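Sensor protein kinase WalK (Staphylococcus aureus, PDB 4YWZ) is an essential sensor histidine kinase of the WalKR two-component system, whose extracellular receptor domain, of the Cache type, probably receives the signal outside the cell. Local coordinates at residues 47-51 with 72-76; 91-95 with 119-123; 114-118 with 140-144. The protein carries 1 engineered substitution. All blocks are in the same frame, centred on the assembly; numbering follows the deposited sequence.

Contact 1: 47-51 with 72-76; sequences QNLLS and IATTK
The carboxamide of Q47 reaches from helix 46-54 to the end of strand 71-74, an edge of the five-stranded antiparallel sheet of this Cache-type domain, where NE2 donates to the backbone O of T74 at 3.0 Å. The N-H points almost straight at the oxygen (163°), which lies close to the amide plane of Q47, but the nitrogen stands above the carbonyl plane of T74. CG of Q47 is anti to the backbone N (chi1 178°), and a bend at chi2 turns the amide over to the strand, where this bond orients it. Water 1, which accepts from T74 N at 2.9 Å, lies unusually close to OE1, a less certain link consistent with the same orientation. Alongside the amide, the contact is apolar. CD2 of L50 meets CB of A73 at 3.6 Å, and the methyl CG2 of T75 lies 3.6 Å from L50 CB. That methyl is anti to the carbonyl carbon of T75, while OG1 is bonded to I62 N in strand 59-66. The hydroxyl of T74 likewise turns from the helix, to E61, and accepts from K76 N, closing an ST turn where the strand ends. A second water joins S51 OG to T75 O. A side-chain amide and water therefore serve the backbone at the end of an edge strand and in the turn that follows.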
ATOM      1  N   GLN A  47       7.837 -10.889  20.393  1.00 28.05           N
ATOM      2  CA  GLN A  47       6.615 -10.064  20.502  1.00 29.34           C
ATOM      3  C   GLN A  47       6.809  -8.654  20.012  1.00 27.66           C
ATOM      4  O   GLN A  47       5.966  -8.131  19.255  1.00 28.26           O
ATOM      5  CB  GLN A  47       6.097 -10.069  21.934  1.00 30.68           C
ATOM      6  CG  GLN A  47       4.865  -9.187  22.113  1.00 31.20           C
ATOM      7  CD  GLN A  47       3.631  -9.867  21.555  1.00 30.45           C
ATOM      8  OE1 GLN A  47       3.251 -10.933  22.020  1.00 33.17           O
ATOM      9  NE2 GLN A  47       3.019  -9.267  20.536  1.00 30.63           N
ATOM     10  N   ASN A  48       7.922  -7.999  20.366  1.00 27.14           N
ATOM     11  CA  ASN A  48       8.141  -6.657  19.905  1.00 28.90           C
ATOM     12  C   ASN A  48       8.303  -6.610  18.408  1.00 29.15           C
ATOM     13  O   ASN A  48       7.804  -5.679  17.760  1.00 28.39           O
ATOM     14  CB  ASN A  48       9.427  -6.103  20.570  1.00 30.37           C
ATOM     15  CG  ASN A  48       9.854  -4.789  20.007  1.00 38.38           C
ATOM     16  OD1 ASN A  48       9.188  -3.764  20.238  1.00 39.47           O
ATOM     17  ND2 ASN A  48      10.937  -4.801  19.176  1.00 36.66           N
ATOM     18  N   LEU A  49       9.014  -7.602  17.811  1.00 23.03           N
ATOM     19  CA  LEU A  49       9.184  -7.540  16.392  1.00 24.79           C
ATOM     20  C   LEU A  49       7.796  -7.664  15.734  1.00 21.91           C
ATOM     21  O   LEU A  49       7.525  -7.005  14.721  1.00 22.74           O
ATOM     22  CB  LEU A  49      10.136  -8.661  15.933  1.00 24.26           C
ATOM     23  CG  LEU A  49      11.629  -8.294  16.163  1.00 26.14           C
ATOM     24  CD1 LEU A  49      12.358  -9.661  16.050  1.00 26.58           C
ATOM     25  CD2 LEU A  49      12.124  -7.310  15.202  1.00 26.73           C
ATOM     26  N   LEU A  50       7.011  -8.620  16.214  1.00 22.27           N
ATOM     27  CA  LEU A  50       5.737  -8.860  15.627  1.00 21.95           C
ATOM     28  C   LEU A  50       4.921  -7.594  15.647  1.00 24.01           C
ATOM     29  O   LEU A  50       4.350  -7.177  14.637  1.00 23.06           O
ATOM     30  CB  LEU A  50       4.945  -9.898  16.365  1.00 23.31           C
ATOM     31  CG  LEU A  50       4.979 -11.336  15.919  1.00 29.41           C
ATOM     32  CD1 LEU A  50       6.121 -11.919  15.091  1.00 28.28           C
ATOM     33  CD2 LEU A  50       4.349 -12.293  16.934  1.00 31.15           C
ATOM     34  N   SER A  51       4.911  -6.998  16.786  1.00 23.27           N
ATOM     35  CA  SER A  51       4.120  -5.732  16.959  1.00 26.82           C
ATOM     36  C   SER A  51       4.554  -4.554  16.111  1.00 28.64           C
ATOM     37  O   SER A  51       3.652  -3.822  15.593  1.00 27.91           O
ATOM     38  CB  SER A  51       4.146  -5.366  18.442  1.00 28.37           C
ATOM     39  OG  SER A  51       3.274  -6.276  19.109  1.00 29.46           O
ATOM     40  N   ILE A  72       2.436 -18.937  19.907  1.00 20.35           N
ATOM     41  CA  ILE A  72       3.369 -18.351  20.913  1.00 21.94           C
ATOM     42  C   ILE A  72       3.036 -16.926  21.168  1.00 25.07           C
ATOM     43  O   ILE A  72       3.115 -16.402  22.361  1.00 24.86           O
ATOM     44  CB  ILE A  72       4.848 -18.497  20.406  1.00 23.18           C
ATOM     45  CG1 ILE A  72       5.273 -19.961  20.237  1.00 29.57           C
ATOM     46  CG2 ILE A  72       5.844 -17.808  21.344  1.00 26.35           C
ATOM     47  CD1 ILE A  72       5.004 -20.793  21.471  1.00 25.68           C
ATOM     48  N   ALA A  73       2.662 -16.201  20.110  1.00 21.52           N
ATOM     49  CA  ALA A  73       2.497 -14.753  20.216  1.00 20.61           C
ATOM     50  C   ALA A  73       1.543 -14.313  19.118  1.00 20.79           C
ATOM     51  O   ALA A  73       1.517 -14.883  18.043  1.00 19.27           O
ATOM     52  CB  ALA A  73       3.807 -14.040  20.031  1.00 21.85           C
ATOM     53  N   THR A  74       0.839 -13.227  19.446  1.00 21.76           N
ATOM     54  CA  THR A  74      -0.017 -12.520  18.520  1.00 21.02           C
ATOM     55  C   THR A  74       0.118 -11.021  18.728  1.00 23.67           C
ATOM     56  O   THR A  74       0.411 -10.538  19.837  1.00 24.65           O
ATOM     57  CB  THR A  74      -1.522 -12.894  18.663  1.00 23.29           C
ATOM     58  OG1 THR A  74      -2.301 -12.093  17.757  1.00 24.48           O
ATOM     59  CG2 THR A  74      -2.087 -12.716  20.079  1.00 24.95           C
ATOM     60  N   THR A  75      -0.139 -10.279  17.657  1.00 23.18           N
ATOM     61  CA  THR A  75      -0.203  -8.814  17.698  1.00 22.59           C
ATOM     62  C   THR A  75      -1.589  -8.253  18.042  1.00 24.13           C
ATOM     63  O   THR A  75      -1.685  -7.027  18.318  1.00 25.80           O
ATOM     64  CB  THR A  75       0.184  -8.230  16.398  1.00 19.85           C
ATOM     65  OG1 THR A  75      -0.732  -8.638  15.357  1.00 18.78           O
ATOM     66  CG2 THR A  75       1.573  -8.677  16.037  1.00 23.32           C
ATOM     67  N   LYS A  76      -2.584  -9.110  18.126  1.00 22.94           N
ATOM     68  CA  LYS A  76      -3.972  -8.725  18.386  1.00 27.67           C
ATOM     69  C   LYS A  76      -4.384  -9.055  19.813  1.00 31.88           C
ATOM     70  O   LYS A  76      -4.551 -10.229  20.223  1.00 30.11           O
ATOM     71  CB  LYS A  76      -4.907  -9.308  17.307  1.00 27.63           C
ATOM     72  CG  LYS A  76      -6.353  -8.918  17.475  1.00 36.46           C
ATOM     73  CD  LYS A  76      -7.254  -9.196  16.253  1.00 39.58           C
ATOM     74  CE  LYS A  76      -6.819  -8.660  14.912  1.00 44.38           C
ATOM     75  NZ  LYS A  76      -6.841  -7.176  14.635  1.00 52.32           N
TER
HETATM   76  O   HOH W   1       1.251 -12.361  22.229  1.00 30.26           O
HETATM   77  O   HOH W   2       0.569  -5.372  18.474  1.00 34.78           O

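Contact 2: 91-95 with 119-123; sequences SVQKA and VYNIP
V119 touches helix 90-98 lightly, its CG1 lying 4.4 Å from S91 OG, and also packs on H104 and I106 of strand 102-109. Y120, the next residue, points away from this helix to helix 7-37. N121 carries the polar part of the contact. Its ND2 donates to S91 OG at 3.0 Å in a bent bond (133°), although the oxygen lies close to the amide plane. With CG anti to its own carbonyl carbon (chi1 -72°), the amide extends toward the first turn of the segment 91-95, and OD1 comes within 3.7 Å of V92 CG2 as the two side chains cross at about a right angle. ND2 also donates to N102 and OD1 accepts from N133, residues of the strands flanking 114-126, so the buried amide is engaged at both ends; S91 OG is in turn bonded to D89. N121 CB packs against A95 CB at 4.1 Å. The antiparallel sheet here lies between two helical layers, helix 90-98 on one face and the long helix 7-37 on the other, as in Cache domains, and I122 follows Y120 toward the long helix. Finally P123 brings its ring up to A95, with CB 3.8 Å from A95 O and CD 4.2 Å from A95 CB.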
ATOM      1  N   SER A  91      -2.606 -24.825   6.541  1.00 18.12           N
ATOM      2  CA  SER A  91      -1.642 -24.015   5.771  1.00 18.64           C
ATOM      3  C   SER A  91      -0.386 -23.783   6.586  1.00 18.89           C
ATOM      4  O   SER A  91       0.741 -23.833   6.097  1.00 18.19           O
ATOM      5  CB  SER A  91      -2.261 -22.671   5.299  1.00 17.40           C
ATOM      6  OG  SER A  91      -2.512 -21.742   6.348  1.00 17.56           O
ATOM      7  N   VAL A  92      -0.559 -23.633   7.884  1.00 17.51           N
ATOM      8  CA  VAL A  92       0.583 -23.485   8.822  1.00 17.61           C
ATOM      9  C   VAL A  92       1.389 -24.803   8.825  1.00 17.67           C
ATOM     10  O   VAL A  92       2.620 -24.807   8.755  1.00 18.14           O
ATOM     11  CB  VAL A  92       0.142 -23.124  10.232  1.00 17.32           C
ATOM     12  CG1 VAL A  92       1.239 -23.236  11.310  1.00 17.03           C
ATOM     13  CG2 VAL A  92      -0.468 -21.719  10.248  1.00 19.39           C
ATOM     14  N   GLN A  93       0.679 -25.932   8.944  1.00 18.91           N
ATOM     15  CA  GLN A  93       1.314 -27.281   8.909  1.00 20.19           C
ATOM     16  C   GLN A  93       2.133 -27.445   7.639  1.00 19.98           C
ATOM     17  O   GLN A  93       3.259 -27.994   7.728  1.00 20.01           O
ATOM     18  CB  GLN A  93       0.256 -28.382   9.038  1.00 22.53           C
ATOM     19  CG  GLN A  93      -0.476 -28.419  10.367  1.00 30.32           C
ATOM     20  CD  GLN A  93      -1.835 -29.221  10.503  1.00 33.94           C
ATOM     21  OE1 GLN A  93      -2.585 -29.402   9.580  1.00 33.98           O
ATOM     22  NE2 GLN A  93      -2.150 -29.573  11.714  1.00 41.37           N
ATOM     23  N   LYS A  94       1.569 -27.010   6.496  1.00 18.19           N
ATOM     24  CA  LYS A  94       2.234 -27.113   5.220  1.00 19.51           C
ATOM     25  C   LYS A  94       3.580 -26.322   5.266  1.00 19.85           C
ATOM     26  O   LYS A  94       4.652 -26.783   4.900  1.00 21.08           O
ATOM     27  CB  LYS A  94       1.379 -26.822   4.050  1.00 21.73           C
ATOM     28  CG  LYS A  94       2.042 -26.933   2.730  1.00 25.09           C
ATOM     29  CD  LYS A  94       1.057 -26.630   1.599  1.00 28.69           C
ATOM     30  CE  LYS A  94       1.677 -26.965   0.284  1.00 40.62           C
ATOM     31  NZ  LYS A  94       1.080 -26.250  -0.863  1.00 48.62           N
ATOM     32  N   ALA A  95       3.533 -25.083   5.719  1.00 18.75           N
ATOM     33  CA  ALA A  95       4.790 -24.286   5.818  1.00 18.91           C
ATOM     34  C   ALA A  95       5.819 -24.885   6.732  1.00 19.11           C
ATOM     35  O   ALA A  95       7.007 -24.902   6.432  1.00 19.70           O
ATOM     36  CB  ALA A  95       4.423 -22.885   6.318  1.00 18.82           C
ATOM     37  N   VAL A 119      -4.097 -14.568   3.507  1.00 14.72           N
ATOM     38  CA  VAL A 119      -3.332 -15.226   4.554  1.00 15.59           C
ATOM     39  C   VAL A 119      -2.013 -15.684   3.910  1.00 16.36           C
ATOM     40  O   VAL A 119      -1.976 -16.296   2.822  1.00 17.52           O
ATOM     41  CB  VAL A 119      -4.008 -16.517   5.089  1.00 17.55           C
ATOM     42  CG1 VAL A 119      -3.061 -17.385   5.955  1.00 18.47           C
ATOM     43  CG2 VAL A 119      -5.323 -16.153   5.773  1.00 20.67           C
ATOM     44  N   TYR A 120      -0.912 -15.230   4.524  1.00 15.46           N
ATOM     45  CA  TYR A 120       0.486 -15.557   4.087  1.00 15.33           C
ATOM     46  C   TYR A 120       1.170 -16.180   5.277  1.00 15.82           C
ATOM     47  O   TYR A 120       1.233 -15.661   6.392  1.00 16.53           O
ATOM     48  CB  TYR A 120       1.171 -14.294   3.627  1.00 17.97           C
ATOM     49  CG  TYR A 120       2.601 -14.508   3.177  1.00 15.13           C
ATOM     50  CD1 TYR A 120       2.808 -15.107   1.981  1.00 18.52           C
ATOM     51  CD2 TYR A 120       3.653 -14.099   3.942  1.00 18.59           C
ATOM     52  CE1 TYR A 120       4.115 -15.339   1.505  1.00 20.35           C
ATOM     53  CE2 TYR A 120       4.955 -14.292   3.521  1.00 19.75           C
ATOM     54  CZ  TYR A 120       5.148 -14.948   2.340  1.00 18.25           C
ATOM     55  OH  TYR A 120       6.475 -15.166   1.844  1.00 20.94           O
ATOM     56  N   ASN A 121       1.820 -17.318   5.022  1.00 15.33           N
ATOM     57  CA  ASN A 121       2.666 -17.961   5.944  1.00 14.68           C
ATOM     58  C   ASN A 121       4.136 -18.016   5.396  1.00 14.54           C
ATOM     59  O   ASN A 121       4.365 -18.358   4.232  1.00 16.15           O
ATOM     60  CB  ASN A 121       2.252 -19.422   6.089  1.00 15.75           C
ATOM     61  CG  ASN A 121       0.963 -19.594   6.827  1.00 16.90           C
ATOM     62  OD1 ASN A 121       0.874 -19.178   7.964  1.00 17.85           O
ATOM     63  ND2 ASN A 121       0.010 -20.175   6.205  1.00 16.80           N
ATOM     64  N   ILE A 122       5.043 -17.626   6.281  1.00 14.26           N
ATOM     65  CA  ILE A 122       6.495 -17.778   6.012  1.00 16.44           C
ATOM     66  C   ILE A 122       7.152 -18.476   7.174  1.00 16.84           C
ATOM     67  O   ILE A 122       7.092 -18.072   8.319  1.00 17.87           O
ATOM     68  CB  ILE A 122       7.201 -16.450   5.641  1.00 20.91           C
ATOM     69  CG1 ILE A 122       8.698 -16.749   5.360  1.00 22.59           C
ATOM     70  CG2 ILE A 122       6.992 -15.370   6.654  1.00 18.78           C
ATOM     71  CD1 ILE A 122       9.467 -15.578   4.790  1.00 23.97           C
ATOM     72  N   PRO A 123       7.756 -19.644   6.873  1.00 16.74           N
ATOM     73  CA  PRO A 123       8.444 -20.325   7.952  1.00 18.87           C
ATOM     74  C   PRO A 123       9.731 -19.593   8.342  1.00 16.51           C
ATOM     75  O   PRO A 123      10.380 -19.037   7.468  1.00 18.45           O
ATOM     76  CB  PRO A 123       8.812 -21.713   7.322  1.00 19.70           C
ATOM     77  CG  PRO A 123       8.743 -21.590   5.872  1.00 23.07           C
ATOM     78  CD  PRO A 123       7.775 -20.409   5.623  1.00 16.88           C
TER

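Contact 3: 114-118 with 140-144; sequences KDRVW and INDVY
A cation-pi stack between R116 and Y144, backed by apolar packing of I140, joins the beginning of strand 114-126, in the antiparallel sheet of the Cache-type domain, to the start of the C-terminal helix 141-149, which follows the last strand, 129-138. The guanidinium of R116 lies flat on the phenol ring, the planes 4° apart, and its CZ stands 4.0 Å from the ring centroid and 11° off the ring normal. A bend at chi3 (-72°) brings it down face on: NE lies by CD2 of Y144, NH1 by CE1, and NH2 by CG. N141 lies against the backbone and the base of the R116 side chain. Its CB sits 3.4 Å from R116 O, while OD1 rests 3.8 Å from R116 CB. Further along the strand, I140 places CG2 3.8 Å from R116 O and equally near W118 N, and its CD1 reaches W118 CB at 4.0 Å. The indole runs on past I140, to a hydrogen bond from NE1 to D103 and to the ring of Y120. I140 also packs on F15 of helix 7-37, V143 touches L12 and F15 there, and V117 faces I106 of strand 102-109.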
ATOM      1  N   LYS A 114     -18.470 -10.696   6.640  1.00 29.24           N
ATOM      2  CA  LYS A 114     -17.344 -11.381   5.978  1.00 29.17           C
ATOM      3  C   LYS A 114     -16.573 -10.447   4.955  1.00 28.13           C
ATOM      4  O   LYS A 114     -17.083  -9.796   4.022  1.00 25.90           O
ATOM      5  CB  LYS A 114     -17.879 -12.638   5.274  1.00 32.58           C
ATOM      6  CG  LYS A 114     -18.279 -13.729   6.213  1.00 36.59           C
ATOM      7  CD  LYS A 114     -18.763 -14.918   5.355  1.00 48.68           C
ATOM      8  CE  LYS A 114     -19.178 -16.092   6.237  1.00 54.58           C
ATOM      9  NZ  LYS A 114     -18.195 -16.164   7.370  1.00 53.74           N
ATOM     10  N   ASP A 115     -15.248 -10.322   5.190  1.00 24.12           N
ATOM     11  CA  ASP A 115     -14.363  -9.576   4.387  1.00 21.92           C
ATOM     12  C   ASP A 115     -13.328 -10.582   3.742  1.00 19.83           C
ATOM     13  O   ASP A 115     -12.917 -11.504   4.427  1.00 20.09           O
ATOM     14  CB  ASP A 115     -13.459  -8.670   5.290  1.00 23.05           C
ATOM     15  CG  ASP A 115     -14.209  -7.500   5.952  1.00 33.55           C
ATOM     16  OD1 ASP A 115     -15.224  -7.107   5.303  1.00 25.30           O
ATOM     17  OD2 ASP A 115     -13.819  -7.159   7.152  1.00 34.23           O
ATOM     18  N   ARG A 116     -12.960 -10.339   2.518  1.00 20.50           N
ATOM     19  CA  ARG A 116     -11.771 -11.034   1.882  1.00 21.03           C
ATOM     20  C   ARG A 116     -10.459 -10.671   2.558  1.00 18.57           C
ATOM     21  O   ARG A 116     -10.142  -9.523   2.741  1.00 19.00           O
ATOM     22  CB  ARG A 116     -11.635 -10.746   0.424  1.00 29.57           C
ATOM     23  CG  ARG A 116     -12.425 -11.767  -0.380  1.00 43.72           C
ATOM     24  CD  ARG A 116     -12.361 -11.547  -1.869  1.00 44.95           C
ATOM     25  NE  ARG A 116     -13.140 -10.387  -2.123  1.00 51.75           N
ATOM     26  CZ  ARG A 116     -13.697 -10.070  -3.278  1.00 51.52           C
ATOM     27  NH1 ARG A 116     -13.567 -10.852  -4.335  1.00 58.03           N
ATOM     28  NH2 ARG A 116     -14.350  -8.908  -3.343  1.00 43.03           N
ATOM     29  N   VAL A 117      -9.683 -11.702   2.984  1.00 16.55           N
ATOM     30  CA  VAL A 117      -8.437 -11.525   3.714  1.00 17.06           C
ATOM     31  C   VAL A 117      -7.378 -12.431   3.105  1.00 18.68           C
ATOM     32  O   VAL A 117      -7.669 -13.521   2.714  1.00 17.54           O
ATOM     33  CB  VAL A 117      -8.619 -11.903   5.191  1.00 18.14           C
ATOM     34  CG1 VAL A 117      -7.274 -11.957   5.911  1.00 18.02           C
ATOM     35  CG2 VAL A 117      -9.513 -10.840   5.867  1.00 20.51           C
ATOM     36  N   TRP A 118      -6.182 -11.957   2.946  1.00 16.86           N
ATOM     37  CA  TRP A 118      -5.146 -12.724   2.338  1.00 16.64           C
ATOM     38  C   TRP A 118      -4.290 -13.238   3.470  1.00 16.07           C
ATOM     39  O   TRP A 118      -3.702 -12.482   4.270  1.00 18.06           O
ATOM     40  CB  TRP A 118      -4.293 -11.901   1.356  1.00 17.83           C
ATOM     41  CG  TRP A 118      -3.331 -12.680   0.553  1.00 16.31           C
ATOM     42  CD1 TRP A 118      -3.621 -13.722  -0.239  1.00 17.39           C
ATOM     43  CD2 TRP A 118      -1.895 -12.493   0.452  1.00 17.99           C
ATOM     44  NE1 TRP A 118      -2.454 -14.224  -0.857  1.00 20.34           N
ATOM     45  CE2 TRP A 118      -1.393 -13.498  -0.431  1.00 20.71           C
ATOM     46  CE3 TRP A 118      -0.993 -11.633   1.056  1.00 19.24           C
ATOM     47  CZ2 TRP A 118      -0.040 -13.591  -0.765  1.00 18.88           C
ATOM     48  CZ3 TRP A 118       0.363 -11.768   0.768  1.00 18.38           C
ATOM     49  CH2 TRP A 118       0.810 -12.751  -0.123  1.00 18.17           C
ATOM     50  N   ILE A 140      -6.325  -7.307   2.260  1.00 15.99           N
ATOM     51  CA  ILE A 140      -6.419  -7.225   0.812  1.00 17.50           C
ATOM     52  C   ILE A 140      -7.784  -6.634   0.314  1.00 17.25           C
ATOM     53  O   ILE A 140      -7.840  -6.196  -0.845  1.00 18.44           O
ATOM     54  CB  ILE A 140      -6.125  -8.571   0.136  1.00 19.95           C
ATOM     55  CG1 ILE A 140      -5.622  -8.395  -1.267  1.00 21.26           C
ATOM     56  CG2 ILE A 140      -7.294  -9.533   0.237  1.00 21.79           C
ATOM     57  CD1 ILE A 140      -4.900  -9.587  -1.794  1.00 21.31           C
ATOM     58  N   ASN A 141      -8.791  -6.658   1.201  1.00 18.80           N
ATOM     59  CA  ASN A 141     -10.109  -6.128   0.820  1.00 22.60           C
ATOM     60  C   ASN A 141      -9.987  -4.665   0.587  1.00 21.74           C
ATOM     61  O   ASN A 141     -10.803  -4.122  -0.192  1.00 22.74           O
ATOM     62  CB  ASN A 141     -11.197  -6.376   1.825  1.00 22.32           C
ATOM     63  CG  ASN A 141     -12.511  -6.542   1.137  1.00 25.56           C
ATOM     64  OD1 ASN A 141     -12.547  -7.060   0.045  1.00 28.95           O
ATOM     65  ND2 ASN A 141     -13.525  -5.915   1.690  1.00 29.02           N
ATOM     66  N   ASP A 142      -8.948  -3.988   1.102  1.00 21.94           N
ATOM     67  CA  ASP A 142      -8.795  -2.603   0.763  1.00 26.12           C
ATOM     68  C   ASP A 142      -8.543  -2.392  -0.731  1.00 24.04           C
ATOM     69  O   ASP A 142      -8.995  -1.349  -1.257  1.00 23.00           O
ATOM     70  CB  ASP A 142      -7.686  -1.945   1.614  1.00 30.50           C
ATOM     71  CG  ASP A 142      -8.051  -1.701   3.149  1.00 28.33           C
ATOM     72  OD1 ASP A 142      -9.252  -1.568   3.550  1.00 36.16           O
ATOM     73  OD2 ASP A 142      -7.029  -1.474   3.866  1.00 39.39           O
ATOM     74  N   VAL A 143      -7.844  -3.324  -1.448  1.00 18.31           N
ATOM     75  CA  VAL A 143      -7.633  -3.320  -2.892  1.00 19.76           C
ATOM     76  C   VAL A 143      -8.982  -3.501  -3.617  1.00 20.34           C
ATOM     77  O   VAL A 143      -9.365  -2.704  -4.449  1.00 20.20           O
ATOM     78  CB  VAL A 143      -6.614  -4.360  -3.365  1.00 22.91           C
ATOM     79  CG1 VAL A 143      -6.487  -4.211  -4.830  1.00 22.75           C
ATOM     80  CG2 VAL A 143      -5.277  -4.129  -2.558  1.00 26.17           C
ATOM     81  N   TYR A 144      -9.714  -4.560  -3.254  1.00 20.32           N
ATOM     82  CA  TYR A 144     -11.026  -4.795  -3.864  1.00 21.14           C
ATOM     83  C   TYR A 144     -11.979  -3.664  -3.670  1.00 19.75           C
ATOM     84  O   TYR A 144     -12.693  -3.266  -4.622  1.00 21.88           O
ATOM     85  CB  TYR A 144     -11.560  -6.137  -3.336  1.00 21.06           C
ATOM     86  CG  TYR A 144     -10.793  -7.382  -3.777  1.00 22.33           C
ATOM     87  CD1 TYR A 144     -10.868  -7.889  -5.090  1.00 29.33           C
ATOM     88  CD2 TYR A 144     -10.053  -8.067  -2.900  1.00 22.52           C
ATOM     89  CE1 TYR A 144     -10.177  -9.062  -5.410  1.00 28.36           C
ATOM     90  CE2 TYR A 144      -9.373  -9.252  -3.243  1.00 27.50           C
ATOM     91  CZ  TYR A 144      -9.459  -9.726  -4.468  1.00 28.47           C
ATOM     92  OH  TYR A 144      -8.758 -10.861  -4.756  1.00 30.58           O
TER

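After the long helix 7-37, contact 1 is the first to close, bringing strand 71-74 back to helix 46-54 around a loop that includes strand 59-66. Contact 2 opens only later, at helix 90-98, and closes on strand 114-126, so the two are in series, with centres about 17 Å apart. Contact 3 starts on that same strand, at 114-118, immediately before the segment 119-123, and closes beyond strand 129-138 at helix 141-149; contacts 2 and 3 therefore cross. Together they attach three helices to one antiparallel sheet: contact 1 at its edge strand 71-74, contacts 2 and 3 along the inner strand 114-126.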